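Local structure of putative isohexenylglutaconyl-CoA hydratase (Pseudomonas aeruginosa, 4ZU2) at residues Ala81-Tyr84 with Arg85-Arg89; Gly92-Leu95 with Glu96-Ala100. The protein probably hydrates isohexenylglutaconyl-CoA in the breakdown of citronellate and related terpenes, as a member of the crotonase (enoyl-CoA hydratase/isomerase) family. One frame throughout, in Å; residues are numbered along the deposited sequence.

Overall arrangement
Both interactions lie on one helix, 81-99, about 17 Å apart between centres, and follow each other along the chain. Interaction 1 (81-84 with 85-89) occupies the N-terminal end at the surface, about 23 Å from the centre of the chain; its side-chain link is a direct, two-bond salt bridge. Interaction 2 (92-95 with 96-100) lies only about 8 Å from that centre, is largely buried, and joins its polar side chains through a water while leucines face the neighbouring helices. Each repeats the i to i+4 backbone ladder, and each touches the second subunit. The salt bridge from Arg89 NH2 to Glu96 OE2, 3.0 Å long, ties one to the other.

Interaction 1: Ala81-Tyr84 with Arg85-Arg89; sequences AEAY and RTLNR
Glu82 and Arg85, three residues apart, run side by side and point the same way, joined by a bidentate salt bridge. The guanidinium offers its NE side: NE reaches Glu82 OE2 at 2.7 Å and NH2 reaches Glu82 OE1 at 2.8 Å. Both oxygens are met on their syn sides and lie almost in the guanidinium plane, yet the carboxylate plane is turned 31° from it, so the two groups meet edge to edge with a twist. Bends in both chains make this possible. Glu82 folds at chi2 (-62°), whereas Arg85 leaves the backbone extended and turns at chi3 (64°), which brings its NE edge round to the carboxylate oxygens. Two bonds, one to each oxygen, fix the rotation of the carboxylate, although Glu82 is exposed.

This is an i to i+3 ion pair on the first turns of helix 81-99, where the backbone supplies the regular i to i+4 ladder: Arg85 N to Ala81 O is 3.0 Å and Asn88 N to Tyr84 O is also 3.0 Å. Glu82 O accepts Thr86 N at 3.1 Å and, at 3.4 Å, a weak bond from Thr86 OG1. Ala81 and Thr86 are exposed like Glu82, and together they form the solvent side of the contact. On the apolar flank the fit is looser, Ala83 CB standing 4.4 Å from Leu87 CD1.

Tyr84 and Asn88 mark the tightly packed side. The buried Tyr84 sends its hydroxyl to Met73 O and packs on Ala239 of the second subunit, while Asn88 OD1 accepts Gln148 NE2. Arg89 extends to that same neighbouring subunit, where its NE forms a salt bridge with Asp232 of the second subunit.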
ATOM      1  N   ALA A  81     -17.267 -18.483 -25.395  1.00 12.60           N
ATOM      2  CA  ALA A  81     -16.180 -18.184 -24.473  1.00 16.26           C
ATOM      3  C   ALA A  81     -15.089 -17.302 -25.071  1.00 16.53           C
ATOM      4  O   ALA A  81     -14.540 -16.430 -24.402  1.00 21.54           O
ATOM      5  CB  ALA A  81     -15.605 -19.465 -23.988  1.00 12.30           C
ATOM      6  N   GLU A  82     -14.794 -17.510 -26.344  1.00 12.49           N
ATOM      7  CA  GLU A  82     -13.734 -16.781 -26.983  1.00 14.51           C
ATOM      8  C   GLU A  82     -14.079 -15.299 -27.090  1.00 22.60           C
ATOM      9  O   GLU A  82     -13.184 -14.439 -27.006  1.00 20.95           O
ATOM     10  CB  GLU A  82     -13.375 -17.423 -28.311  1.00 17.94           C
ATOM     11  CG  GLU A  82     -12.417 -18.593 -28.139  1.00 23.34           C
ATOM     12  CD  GLU A  82     -11.082 -18.143 -27.533  1.00 23.92           C
ATOM     13  OE1 GLU A  82     -10.273 -17.582 -28.290  1.00 26.82           O
ATOM     14  OE2 GLU A  82     -10.879 -18.290 -26.300  1.00 17.74           O
ATOM     15  N   ALA A  83     -15.366 -14.984 -27.196  1.00 19.56           N
ATOM     16  CA  ALA A  83     -15.789 -13.592 -27.349  1.00 14.09           C
ATOM     17  C   ALA A  83     -15.685 -12.930 -26.009  1.00  9.64           C
ATOM     18  O   ALA A  83     -15.284 -11.760 -25.921  1.00 14.87           O
ATOM     19  CB  ALA A  83     -17.263 -13.481 -27.897  1.00 19.85           C
ATOM     20  N   TYR A  84     -16.093 -13.643 -24.955  1.00  8.17           N
ATOM     21  CA  TYR A  84     -15.979 -13.076 -23.624  1.00  9.90           C
ATOM     22  C   TYR A  84     -14.512 -12.760 -23.303  1.00 12.83           C
ATOM     23  O   TYR A  84     -14.234 -11.704 -22.793  1.00 14.49           O
ATOM     24  CB  TYR A  84     -16.669 -13.974 -22.576  1.00 10.64           C
ATOM     25  CG  TYR A  84     -18.176 -13.805 -22.668  1.00 21.00           C
ATOM     26  CD1 TYR A  84     -18.776 -12.603 -22.293  1.00 23.45           C
ATOM     27  CD2 TYR A  84     -18.990 -14.805 -23.192  1.00 24.94           C
ATOM     28  CE1 TYR A  84     -20.154 -12.415 -22.409  1.00 23.56           C
ATOM     29  CE2 TYR A  84     -20.362 -14.614 -23.320  1.00 30.01           C
ATOM     30  CZ  TYR A  84     -20.930 -13.411 -22.936  1.00 28.78           C
ATOM     31  OH  TYR A  84     -22.278 -13.209 -23.027  1.00 34.41           O
ATOM     32  N   ARG A  85     -13.589 -13.671 -23.648  1.00 13.44           N
ATOM     33  CA  ARG A  85     -12.153 -13.505 -23.380  1.00 14.84           C
ATOM     34  C   ARG A  85     -11.575 -12.300 -24.109  1.00 13.22           C
ATOM     35  O   ARG A  85     -10.943 -11.425 -23.503  1.00 18.69           O
ATOM     36  CB  ARG A  85     -11.398 -14.791 -23.776  1.00 11.85           C
ATOM     37  CG  ARG A  85      -9.973 -14.937 -23.384  1.00  8.92           C
ATOM     38  CD  ARG A  85      -9.337 -16.260 -23.975  1.00 11.60           C
ATOM     39  NE  ARG A  85      -9.268 -16.288 -25.439  1.00 13.13           N
ATOM     40  CZ  ARG A  85      -8.573 -15.433 -26.194  1.00 18.83           C
ATOM     41  NH1 ARG A  85      -7.843 -14.459 -25.655  1.00 18.33           N
ATOM     42  NH2 ARG A  85      -8.572 -15.567 -27.500  1.00 24.17           N
ATOM     43  N   THR A  86     -11.816 -12.223 -25.405  1.00 12.29           N
ATOM     44  CA  THR A  86     -11.197 -11.202 -26.252  1.00 19.34           C
ATOM     45  C   THR A  86     -11.686  -9.785 -25.944  1.00 24.13           C
ATOM     46  O   THR A  86     -10.911  -8.830 -25.957  1.00 26.40           O
ATOM     47  CB  THR A  86     -11.472 -11.509 -27.730  1.00 19.47           C
ATOM     48  OG1 THR A  86     -10.640 -12.571 -28.160  1.00 25.79           O
ATOM     49  CG2 THR A  86     -11.171 -10.362 -28.568  1.00 20.14           C
ATOM     50  N   LEU A  87     -12.979  -9.665 -25.676  1.00 23.84           N
ATOM     51  CA  LEU A  87     -13.600  -8.391 -25.311  1.00 17.62           C
ATOM     52  C   LEU A  87     -13.274  -7.932 -23.879  1.00 17.05           C
ATOM     53  O   LEU A  87     -13.029  -6.737 -23.693  1.00 19.96           O
ATOM     54  CB  LEU A  87     -15.133  -8.452 -25.535  1.00 23.68           C
ATOM     55  CG  LEU A  87     -15.602  -8.703 -26.985  1.00 31.61           C
ATOM     56  CD1 LEU A  87     -17.092  -9.116 -27.105  1.00 34.35           C
ATOM     57  CD2 LEU A  87     -15.391  -7.473 -27.819  1.00 37.07           C
ATOM     58  N   ASN A  88     -13.292  -8.841 -22.886  1.00 14.56           N
ATOM     59  CA  ASN A  88     -12.771  -8.540 -21.520  1.00  9.13           C
ATOM     60  C   ASN A  88     -11.275  -8.123 -21.558  1.00 18.14           C
ATOM     61  O   ASN A  88     -10.896  -7.114 -21.001  1.00 15.07           O
ATOM     62  CB  ASN A  88     -12.995  -9.720 -20.548  1.00  6.95           C
ATOM     63  CG  ASN A  88     -12.661  -9.386 -19.096  1.00 17.59           C
ATOM     64  OD1 ASN A  88     -11.745  -9.962 -18.500  1.00 15.25           O
ATOM     65  ND2 ASN A  88     -13.426  -8.471 -18.505  1.00 20.18           N
ATOM     66  N   ARG A  89     -10.437  -8.860 -22.286  1.00 15.59           N
ATOM     67  CA  ARG A  89      -9.032  -8.463 -22.385  1.00 14.32           C
ATOM     68  C   ARG A  89      -8.838  -7.081 -23.015  1.00 15.19           C
ATOM     69  O   ARG A  89      -7.984  -6.306 -22.569  1.00  7.69           O
ATOM     70  CB  ARG A  89      -8.176  -9.477 -23.148  1.00 14.29           C
ATOM     71  CG  ARG A  89      -6.704  -9.098 -23.118  1.00 17.01           C
ATOM     72  CD  ARG A  89      -6.200  -9.099 -21.707  1.00 15.75           C
ATOM     73  NE  ARG A  89      -4.775  -8.835 -21.562  1.00  8.33           N
ATOM     74  CZ  ARG A  89      -4.250  -7.619 -21.464  1.00 14.41           C
ATOM     75  NH1 ARG A  89      -5.039  -6.551 -21.510  1.00 18.92           N
ATOM     76  NH2 ARG A  89      -2.940  -7.475 -21.302  1.00 13.36           N
TER

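Interaction 2: Gly92-Leu95 with Glu96-Ala100; sequences GSLL and EEAQA
The last two turns of helix 81-99, in the crotonase-family fold, bring Ser93 and Glu96 together through a water and place Leu94 one turn before Ala98. The water lies 3.0 Å from Ser93 OG and donates to Glu96 OE2 at 2.9 Å, spanning two side-chain oxygens that are themselves 4.2 Å apart. Glu96 starts beside its backbone N (chi1 -76°) and then runs extended, which carries the carboxylate back along the helix past Gly92 O. Its OE2 also forms a salt bridge with Arg89 NH2, so water and guanidinium share one oxygen; the positive partner would be expected to stabilise the ionised acid.

Glu97 likewise folds back toward the preceding turn: its CD lies 3.1 Å from Ser93 O, and its OE2 comes to 3.7 Å from Ser93 CB. Glu97 OE2 forms a salt bridge with Arg40 NH2, which offers a plausible counterweight to the nearby carbonyl oxygen. Beneath these groups the helical ladder continues, with Glu97 N to Ser93 O at 3.0 Å and Ala98 N to Leu94 O at 2.9 Å. Ala100 then leaves helical geometry. The apolar contact, Leu94 CD1 to Ala98 CB, is 4.4 Å.

Around this segment, Leu94 and Ala98 pack on Leu43 of helix 33-47, Leu94 and Leu95 on Leu120 of helix 116-121, and Leu95, Glu96 and Gln99 on Phe152 of helix 149-157, while Gln99 OE1 accepts Arg163 NH1 of the third subunit.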
ATOM      1  N   GLY A  92      -9.249  -4.677 -20.586  1.00  6.36           N
ATOM      2  CA  GLY A  92      -8.016  -4.631 -19.816  1.00 10.18           C
ATOM      3  C   GLY A  92      -6.972  -3.766 -20.514  1.00 13.25           C
ATOM      4  O   GLY A  92      -6.192  -3.070 -19.861  1.00 15.11           O
ATOM      5  N   SER A  93      -6.952  -3.811 -21.839  1.00 10.58           N
ATOM      6  CA  SER A  93      -6.042  -2.958 -22.591  1.00 13.34           C
ATOM      7  C   SER A  93      -6.405  -1.495 -22.404  1.00 15.48           C
ATOM      8  O   SER A  93      -5.511  -0.666 -22.333  1.00 11.26           O
ATOM      9  CB  SER A  93      -6.033  -3.303 -24.071  1.00 11.01           C
ATOM     10  OG  SER A  93      -5.668  -4.638 -24.267  1.00 14.74           O
ATOM     11  N   LEU A  94      -7.693  -1.161 -22.299  1.00 12.86           N
ATOM     12  CA  LEU A  94      -8.057   0.245 -22.032  1.00 11.14           C
ATOM     13  C   LEU A  94      -7.457   0.709 -20.702  1.00 13.81           C
ATOM     14  O   LEU A  94      -6.963   1.794 -20.619  1.00 19.09           O
ATOM     15  CB  LEU A  94      -9.567   0.470 -22.026  1.00 15.07           C
ATOM     16  CG  LEU A  94     -10.089   1.732 -21.328  1.00 16.77           C
ATOM     17  CD1 LEU A  94      -9.485   2.987 -21.877  1.00 19.38           C
ATOM     18  CD2 LEU A  94     -11.599   1.820 -21.502  1.00 21.85           C
ATOM     19  N   LEU A  95      -7.518  -0.132 -19.665  1.00 17.15           N
ATOM     20  CA  LEU A  95      -7.079   0.262 -18.336  1.00 16.73           C
ATOM     21  C   LEU A  95      -5.571   0.411 -18.339  1.00 16.54           C
ATOM     22  O   LEU A  95      -5.018   1.294 -17.681  1.00 11.83           O
ATOM     23  CB  LEU A  95      -7.521  -0.751 -17.251  1.00 15.85           C
ATOM     24  CG  LEU A  95      -9.017  -1.009 -16.997  1.00 21.08           C
ATOM     25  CD1 LEU A  95      -9.246  -2.167 -15.965  1.00 19.05           C
ATOM     26  CD2 LEU A  95      -9.767   0.253 -16.570  1.00 20.24           C
ATOM     27  N   GLU A  96      -4.914  -0.423 -19.131  1.00 15.44           N
ATOM     28  CA  GLU A  96      -3.464  -0.393 -19.197  1.00 18.75           C
ATOM     29  C   GLU A  96      -3.000   0.906 -19.811  1.00 20.41           C
ATOM     30  O   GLU A  96      -2.047   1.523 -19.318  1.00 17.23           O
ATOM     31  CB  GLU A  96      -2.903  -1.539 -20.046  1.00 15.31           C
ATOM     32  CG  GLU A  96      -2.926  -2.863 -19.371  1.00 18.65           C
ATOM     33  CD  GLU A  96      -2.207  -3.955 -20.185  1.00 19.94           C
ATOM     34  OE1 GLU A  96      -1.049  -4.280 -19.800  1.00 10.93           O
ATOM     35  OE2 GLU A  96      -2.816  -4.487 -21.176  1.00 16.48           O
ATOM     36  N   GLU A  97      -3.661   1.284 -20.902  1.00 17.50           N
ATOM     37  CA  GLU A  97      -3.283   2.450 -21.691  1.00 13.68           C
ATOM     38  C   GLU A  97      -3.762   3.775 -21.080  1.00 22.36           C
ATOM     39  O   GLU A  97      -3.208   4.842 -21.376  1.00 18.39           O
ATOM     40  CB  GLU A  97      -3.759   2.296 -23.127  1.00 12.03           C
ATOM     41  CG  GLU A  97      -3.260   1.016 -23.867  1.00 25.63           C
ATOM     42  CD  GLU A  97      -4.247   0.485 -24.966  1.00 24.01           C
ATOM     43  OE1 GLU A  97      -5.246   1.143 -25.278  1.00 27.17           O
ATOM     44  OE2 GLU A  97      -4.014  -0.590 -25.532  1.00 24.23           O
ATOM     45  N   ALA A  98      -4.775   3.712 -20.221  1.00 19.83           N
ATOM     46  CA  ALA A  98      -5.183   4.902 -19.514  1.00 22.72           C
ATOM     47  C   ALA A  98      -4.186   5.122 -18.350  1.00 22.12           C
ATOM     48  O   ALA A  98      -3.611   6.202 -18.214  1.00 21.02           O
ATOM     49  CB  ALA A  98      -6.607   4.766 -19.011  1.00 19.88           C
ATOM     50  N   GLN A  99      -4.005   4.081 -17.533  1.00 22.19           N
ATOM     51  CA  GLN A  99      -3.030   4.044 -16.437  1.00 22.13           C
ATOM     52  C   GLN A  99      -1.672   4.577 -16.877  1.00 15.73           C
ATOM     53  O   GLN A  99      -1.006   5.329 -16.149  1.00 15.95           O
ATOM     54  CB  GLN A  99      -2.854   2.604 -15.917  1.00 22.94           C
ATOM     55  CG  GLN A  99      -1.821   2.418 -14.747  1.00 10.27           C
ATOM     56  CD  GLN A  99      -2.438   2.608 -13.385  1.00 21.26           C
ATOM     57  OE1 GLN A  99      -3.241   3.512 -13.180  1.00 22.54           O
ATOM     58  NE2 GLN A  99      -2.126   1.705 -12.460  1.00 20.90           N
ATOM     59  N   ALA A 100      -1.279   4.208 -18.079  1.00 14.96           N
ATOM     60  CA  ALA A 100       0.061   4.517 -18.552  1.00 19.28           C
ATOM     61  C   ALA A 100       0.098   5.738 -19.451  1.00 21.01           C
ATOM     62  O   ALA A 100       1.133   6.036 -20.025  1.00 21.93           O
ATOM     63  CB  ALA A 100       0.680   3.270 -19.259  1.00 11.45           C
TER
HETATM   64  O   HOH W   1      -2.664  -4.338 -24.022  1.00 23.71           O